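Local coordinates for protein prephenate dehydratase (Arthrobacter aurescens, PDB 3MWB) that probably catalyses the conversion of prephenate to 3-phenylpyruvate, with loss of carbon dioxide and water, in L-phenylalanine biosynthesis, and binds L-phenylalanine, at residues 12-15 with 16-19; 220-223 with 224-228; 293-296 with 297-300. All coordinates share one frame; numbering follows the deposited sequence.

All three contacts are local turns or helix ends, following one another along the chain without nesting or crossing. Contact 1 closes the loop between strand 8-12 and helix 18-23 in the prephenate dehydratase region. Contact 2 ends helix 215-224 and turns the chain toward strand 230-237 in the ACT domain; contact 3 starts helix 296-311 near the C terminus. Contact 1 lies across the chain's centre from the others, its centre about 38 Å from that of contact 2 and 44 Å from that of contact 3. Contacts 2 and 3 touch, with T294 CG2 packed 3.5 Å from R226 O. Both also reach the third subunit and helix 258-270.

Contact 1 (12-15 with 16-19); sequences LGPQ and GTFT
T17 turns its side chain back over P14, and the two cross at about a right angle: T17 CG2 rests 3.6 Å from P14 CD, at one corner of the proline ring. The hydroxyl is wedged between the backbone N and the carbonyl carbon (chi1 51°), which brings T17 OG1 to 3.2 Å from P14 O; OG1 also accepts a weak capping bond from the backbone N of E20. L12 meets the turn from the strand side, mainly through its backbone. L12 O accepts from a water 3.0 Å away; this water lies 2.6 Å from T19 OG1 and is weakly bonded to T17 OG1. Beside this bridge, T19 CG2 packs 4.1 Å from L12 CB. The chain reverses in a type II turn from P14 to T17, after a cis peptide bond before P14. G16 takes the positive phi (87°) at the third position, where a side chain would jam against the carbonyl O of Q15; its N bonds to E20 OE1. As N-cap of helix 18-23, T17 uses one hydroxyl for both cap and turn, while the water carries L12 O across to the first helical turn, so strand end and helix start are coupled by polar links as well as by methyl contacts.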
loop_
_atom_site.group_PDB
_atom_site.type_symbol
_atom_site.label_atom_id
_atom_site.label_comp_id
_atom_site.label_asym_id
_atom_site.label_seq_id
_atom_site.Cartn_x
_atom_site.Cartn_y
_atom_site.Cartn_z
ATOM N N LEU A 12 -5.697 7.197 40.085
ATOM C CA LEU A 12 -5.031 8.479 40.129
ATOM C C LEU A 12 -5.770 9.353 41.143
ATOM O O LEU A 12 -6.941 9.669 40.963
ATOM C CB LEU A 12 -5.021 9.133 38.741
ATOM C CG LEU A 12 -4.268 10.464 38.599
ATOM C CD1 LEU A 12 -2.776 10.328 38.927
ATOM C CD2 LEU A 12 -4.439 11.039 37.191
ATOM N N GLY A 13 -5.086 9.693 42.228
ATOM C CA GLY A 13 -5.693 10.465 43.296
ATOM C C GLY A 13 -5.577 11.950 43.037
ATOM O O GLY A 13 -5.110 12.364 41.964
ATOM N N PRO A 14 -5.987 12.766 44.023
ATOM C CA PRO A 14 -6.474 12.306 45.322
ATOM C C PRO A 14 -7.934 11.811 45.288
ATOM O O PRO A 14 -8.508 11.645 44.223
ATOM C CB PRO A 14 -6.317 13.552 46.212
ATOM C CG PRO A 14 -6.409 14.735 45.238
ATOM C CD PRO A 14 -6.110 14.226 43.854
ATOM N N GLN A 15 -8.518 11.556 46.458
ATOM C CA GLN A 15 -9.921 11.159 46.523
ATOM C C GLN A 15 -10.821 12.306 46.025
ATOM O O GLN A 15 -10.456 13.485 46.105
ATOM C CB GLN A 15 -10.296 10.663 47.934
ATOM C CG GLN A 15 -9.593 9.338 48.310
ATOM C CD GLN A 15 -10.094 8.696 49.607
ATOM O OE1 GLN A 15 -10.807 9.319 50.395
ATOM N NE2 GLN A 15 -9.709 7.432 49.830
ATOM N N GLY A 16 -11.972 11.957 45.454
ATOM C CA GLY A 16 -12.953 12.976 45.045
ATOM C C GLY A 16 -12.773 13.567 43.658
ATOM O O GLY A 16 -13.577 14.420 43.216
ATOM N N THR A 17 -11.725 13.121 42.962
ATOM C CA THR A 17 -11.507 13.503 41.563
ATOM C C THR A 17 -12.520 12.826 40.639
ATOM O O THR A 17 -13.257 11.920 41.043
ATOM C CB THR A 17 -10.088 13.096 41.077
ATOM O OG1 THR A 17 -9.869 11.712 41.381
ATOM C CG2 THR A 17 -9.003 13.930 41.788
ATOM N N PHE A 18 -12.540 13.264 39.379
ATOM C CA PHE A 18 -13.292 12.570 38.349
ATOM C C PHE A 18 -12.819 11.122 38.187
ATOM O O PHE A 18 -13.619 10.224 37.937
ATOM C CB PHE A 18 -13.208 13.347 37.022
ATOM C CG PHE A 18 -14.051 14.573 37.017
ATOM C CD1 PHE A 18 -13.582 15.765 37.597
ATOM C CD2 PHE A 18 -15.348 14.530 36.505
ATOM C CE1 PHE A 18 -14.395 16.910 37.623
ATOM C CE2 PHE A 18 -16.164 15.664 36.523
ATOM C CZ PHE A 18 -15.681 16.858 37.078
ATOM N N THR A 19 -11.521 10.895 38.368
ATOM C CA THR A 19 -10.988 9.530 38.326
ATOM C C THR A 19 -11.640 8.610 39.371
ATOM O O THR A 19 -12.093 7.520 39.023
ATOM C CB THR A 19 -9.459 9.510 38.428
ATOM O OG1 THR A 19 -8.914 10.493 37.533
ATOM C CG2 THR A 19 -8.909 8.151 38.040
HETATM O O HOH W 1 -7.464 12.009 39.102
#

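Contact 2 (220-223 with 224-228); sequences LDQF and ASRGV
A single guanidinium nitrogen, R226 NH1, grips both oxygens of Q222. It donates 3.0 Å to the backbone Q222 O, on a lone pair in the carbonyl plane, and 2.9 Å to the side-chain Q222 OE1. The second bond is less regular, since NH1 stands 49° above the amide plane of OE1. The two side chains run alongside each other and point the same way: the arginine is extended from CG to NE while the glutamine folds at its second torsion, and their flat ends are turned 46° apart. R226 NE is held separately, in a salt bridge with D262 of helix 258-270, so the guanidinium is pinned from two directions.

One residue earlier, D221 O takes two bonds from S225. The backbone N and the hydroxyl approach it from opposite faces of its plane, and S225 OG lies 2.8 Å from D221 O because chi1 of 75° folds it back over the last turn. F223 O is shared in the same manner, by R226 N at 3.2 Å on one face and V228 N at 2.9 Å on the other. Next to this, V228 CG1 packs obliquely on the phenylalanine ring, 3.6 Å from F223 CD1, and I249 and A251 of strand 245-252 line the same ring. R226 also packs on R226 of the third subunit. With G227 at positive phi as the C-prime residue, V228 N bonded to F223 O and G227 N to A224 O, this is a Schellman motif ending helix 215-224 of the ACT domain.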
loop_
_atom_site.group_PDB
_atom_site.type_symbol
_atom_site.label_atom_id
_atom_site.label_comp_id
_atom_site.label_asym_id
_atom_site.label_seq_id
_atom_site.Cartn_x
_atom_site.Cartn_y
_atom_site.Cartn_z
ATOM N N LEU A 220 0.192 -0.376 10.098
ATOM C CA LEU A 220 -1.261 -0.216 10.001
ATOM C C LEU A 220 -1.919 -1.201 9.022
ATOM O O LEU A 220 -3.043 -1.669 9.265
ATOM C CB LEU A 220 -1.623 1.227 9.679
ATOM C CG LEU A 220 -1.269 2.203 10.824
ATOM C CD1 LEU A 220 -2.098 3.453 10.759
ATOM C CD2 LEU A 220 -1.444 1.552 12.206
ATOM N N ASP A 221 -1.192 -1.553 7.964
ATOM C CA ASP A 221 -1.674 -2.502 6.974
ATOM C C ASP A 221 -1.978 -3.870 7.580
ATOM O O ASP A 221 -2.851 -4.563 7.076
ATOM C CB ASP A 221 -0.693 -2.663 5.803
ATOM C CG ASP A 221 -1.368 -3.223 4.558
ATOM O OD1 ASP A 221 -2.379 -2.644 4.127
ATOM O OD2 ASP A 221 -0.890 -4.243 4.002
ATOM N N GLN A 222 -1.280 -4.245 8.657
ATOM C CA GLN A 222 -1.582 -5.509 9.332
ATOM C C GLN A 222 -3.057 -5.562 9.754
ATOM O O GLN A 222 -3.699 -6.594 9.590
ATOM C CB GLN A 222 -0.664 -5.756 10.525
ATOM C CG GLN A 222 0.820 -5.821 10.186
ATOM C CD GLN A 222 1.131 -6.769 9.040
ATOM O OE1 GLN A 222 0.719 -7.926 9.037
ATOM N NE2 GLN A 222 1.875 -6.270 8.056
ATOM N N PHE A 223 -3.587 -4.439 10.247
ATOM C CA PHE A 223 -5.010 -4.300 10.570
ATOM C C PHE A 223 -5.882 -4.083 9.322
ATOM O O PHE A 223 -6.866 -4.788 9.126
ATOM C CB PHE A 223 -5.226 -3.175 11.589
ATOM C CG PHE A 223 -4.623 -3.454 12.953
ATOM C CD1 PHE A 223 -5.134 -4.459 13.759
ATOM C CD2 PHE A 223 -3.558 -2.701 13.424
ATOM C CE1 PHE A 223 -4.578 -4.730 15.017
ATOM C CE2 PHE A 223 -2.998 -2.959 14.667
ATOM C CZ PHE A 223 -3.515 -3.961 15.474
ATOM N N ALA A 224 -5.511 -3.122 8.473
ATOM C CA ALA A 224 -6.358 -2.748 7.342
ATOM C C ALA A 224 -6.548 -3.883 6.331
ATOM O O ALA A 224 -7.665 -4.104 5.866
ATOM C CB ALA A 224 -5.837 -1.467 6.655
ATOM N N SER A 225 -5.470 -4.608 6.007
ATOM C CA SER A 225 -5.541 -5.726 5.044
ATOM C C SER A 225 -6.371 -6.930 5.537
ATOM O O SER A 225 -6.694 -7.804 4.740
ATOM C CB SER A 225 -4.131 -6.193 4.641
ATOM O OG SER A 225 -3.530 -6.932 5.680
ATOM N N ARG A 226 -6.691 -6.966 6.843
ATOM C CA ARG A 226 -7.486 -8.028 7.437
ATOM C C ARG A 226 -8.852 -7.528 7.942
ATOM O O ARG A 226 -9.509 -8.171 8.759
ATOM C CB ARG A 226 -6.685 -8.703 8.552
ATOM C CG ARG A 226 -5.454 -9.502 8.024
ATOM C CD ARG A 226 -4.589 -9.923 9.173
ATOM N NE ARG A 226 -3.418 -10.671 8.742
ATOM C CZ ARG A 226 -2.215 -10.158 8.493
ATOM N NH1 ARG A 226 -1.994 -8.858 8.625
ATOM N NH2 ARG A 226 -1.216 -10.969 8.127
ATOM N N GLY A 227 -9.253 -6.356 7.469
ATOM C CA GLY A 227 -10.563 -5.790 7.784
ATOM C C GLY A 227 -10.731 -5.311 9.216
ATOM O O GLY A 227 -11.861 -5.241 9.705
ATOM N N VAL A 228 -9.623 -4.992 9.892
ATOM C CA VAL A 228 -9.682 -4.559 11.275
ATOM C C VAL A 228 -9.657 -3.042 11.375
ATOM O O VAL A 228 -8.636 -2.404 11.065
ATOM C CB VAL A 228 -8.546 -5.139 12.148
ATOM C CG1 VAL A 228 -8.698 -4.606 13.550
ATOM C CG2 VAL A 228 -8.588 -6.674 12.164
#

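Contact 3 (293-296 with 297-300)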
loop_
_atom_site.group_PDB
_atom_site.type_symbol
_atom_site.label_atom_id
_atom_site.label_comp_id
_atom_site.label_asym_id
_atom_site.label_seq_id
_atom_site.Cartn_x
_atom_site.Cartn_y
_atom_site.Cartn_z
ATOM N N HIS A 293 -14.835 -11.325 3.446
ATOM C CA HIS A 293 -13.588 -12.072 3.284
ATOM C C HIS A 293 -12.800 -12.140 4.591
ATOM O O HIS A 293 -11.701 -12.674 4.600
ATOM C CB HIS A 293 -12.649 -11.426 2.232
ATOM C CG HIS A 293 -13.312 -10.977 0.966
ATOM N ND1 HIS A 293 -12.973 -9.796 0.335
ATOM C CD2 HIS A 293 -14.235 -11.573 0.170
ATOM C CE1 HIS A 293 -13.677 -9.669 -0.776
ATOM N NE2 HIS A 293 -14.451 -10.733 -0.899
ATOM N N THR A 294 -13.311 -11.573 5.687
ATOM C CA THR A 294 -12.471 -11.516 6.912
ATOM C C THR A 294 -13.059 -12.223 8.108
ATOM O O THR A 294 -12.487 -12.146 9.227
ATOM C CB THR A 294 -12.117 -10.086 7.359
ATOM O OG1 THR A 294 -13.282 -9.455 7.903
ATOM C CG2 THR A 294 -11.550 -9.254 6.193
ATOM N N SER A 295 -14.183 -12.904 7.894
ATOM C CA SER A 295 -14.820 -13.652 8.984
ATOM C C SER A 295 -13.975 -14.851 9.397
ATOM O O SER A 295 -13.087 -15.311 8.661
ATOM C CB SER A 295 -16.238 -14.110 8.602
ATOM O OG SER A 295 -16.176 -15.105 7.615
ATOM N N ASP A 296 -14.235 -15.349 10.598
ATOM C CA ASP A 296 -13.537 -16.506 11.079
ATOM C C ASP A 296 -13.694 -17.638 10.056
ATOM O O ASP A 296 -12.750 -18.400 9.813
ATOM C CB ASP A 296 -14.070 -16.888 12.462
ATOM C CG ASP A 296 -13.476 -16.031 13.590
ATOM O OD1 ASP A 296 -12.836 -14.968 13.338
ATOM O OD2 ASP A 296 -13.641 -16.445 14.757
ATOM N N ALA A 297 -14.873 -17.709 9.438
ATOM C CA ALA A 297 -15.195 -18.738 8.453
ATOM C C ALA A 297 -14.327 -18.625 7.208
ATOM O O ALA A 297 -13.812 -19.637 6.725
ATOM C CB ALA A 297 -16.702 -18.738 8.091
ATOM N N ALA A 298 -14.162 -17.399 6.699
ATOM C CA ALA A 298 -13.315 -17.190 5.525
ATOM C C ALA A 298 -11.862 -17.612 5.824
ATOM O O ALA A 298 -11.224 -18.302 5.009
ATOM C CB ALA A 298 -13.386 -15.719 5.054
ATOM N N PHE A 299 -11.358 -17.228 7.002
ATOM C CA PHE A 299 -10.013 -17.592 7.405
ATOM C C PHE A 299 -9.860 -19.110 7.448
ATOM O O PHE A 299 -8.834 -19.642 7.052
ATOM C CB PHE A 299 -9.633 -16.972 8.761
ATOM C CG PHE A 299 -9.020 -15.609 8.639
ATOM C CD1 PHE A 299 -9.823 -14.463 8.567
ATOM C CD2 PHE A 299 -7.639 -15.469 8.549
ATOM C CE1 PHE A 299 -9.247 -13.221 8.418
ATOM C CE2 PHE A 299 -7.062 -14.201 8.403
ATOM C CZ PHE A 299 -7.867 -13.087 8.327
ATOM N N ALA A 300 -10.898 -19.791 7.926
ATOM C CA ALA A 300 -10.858 -21.241 8.093
ATOM C C ALA A 300 -10.920 -21.957 6.730
ATOM O O ALA A 300 -10.240 -22.954 6.526
ATOM C CB ALA A 300 -11.979 -21.720 9.006
#
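S295 chi1 is 69°, lodging the hydroxyl between its own backbone N and carbonyl carbon, and from there OG faces the start of the helix and accepts from A298 N. That bond is 3.2 Å from A298 N to S295 OG and reasonably straight, 161° at the hydrogen. F299 has chi1 of -89°, which lays its ring alongside the chain leading into the helix. The ring meets this chain by its edge: F299 CD1 comes 3.4 Å from S295 O and F299 CE1 3.5 Å from T294 O, both oxygens near the ring plane. S295 O is engaged at the same time by the nearly straight helical bond from F299 N, 3.1 Å long. A298 CB points back at the incoming loop and sits 3.5 Å from H293 O.

D296 is the first residue of the helix; D296 O accepts from A300 N at 3.0 Å, while its carboxylate OD1 bonds to S258 N of helix 258-270. A negative charge so near the helix start would probably suit the helix dipole. F299 leans on the same helix, touching S258, R259 and D262, and with H293 it also packs on R269 of the third subunit. S295 is thus a classical serine N-cap, opening the C-terminal helix 296-311 where it docks against helix 258-270.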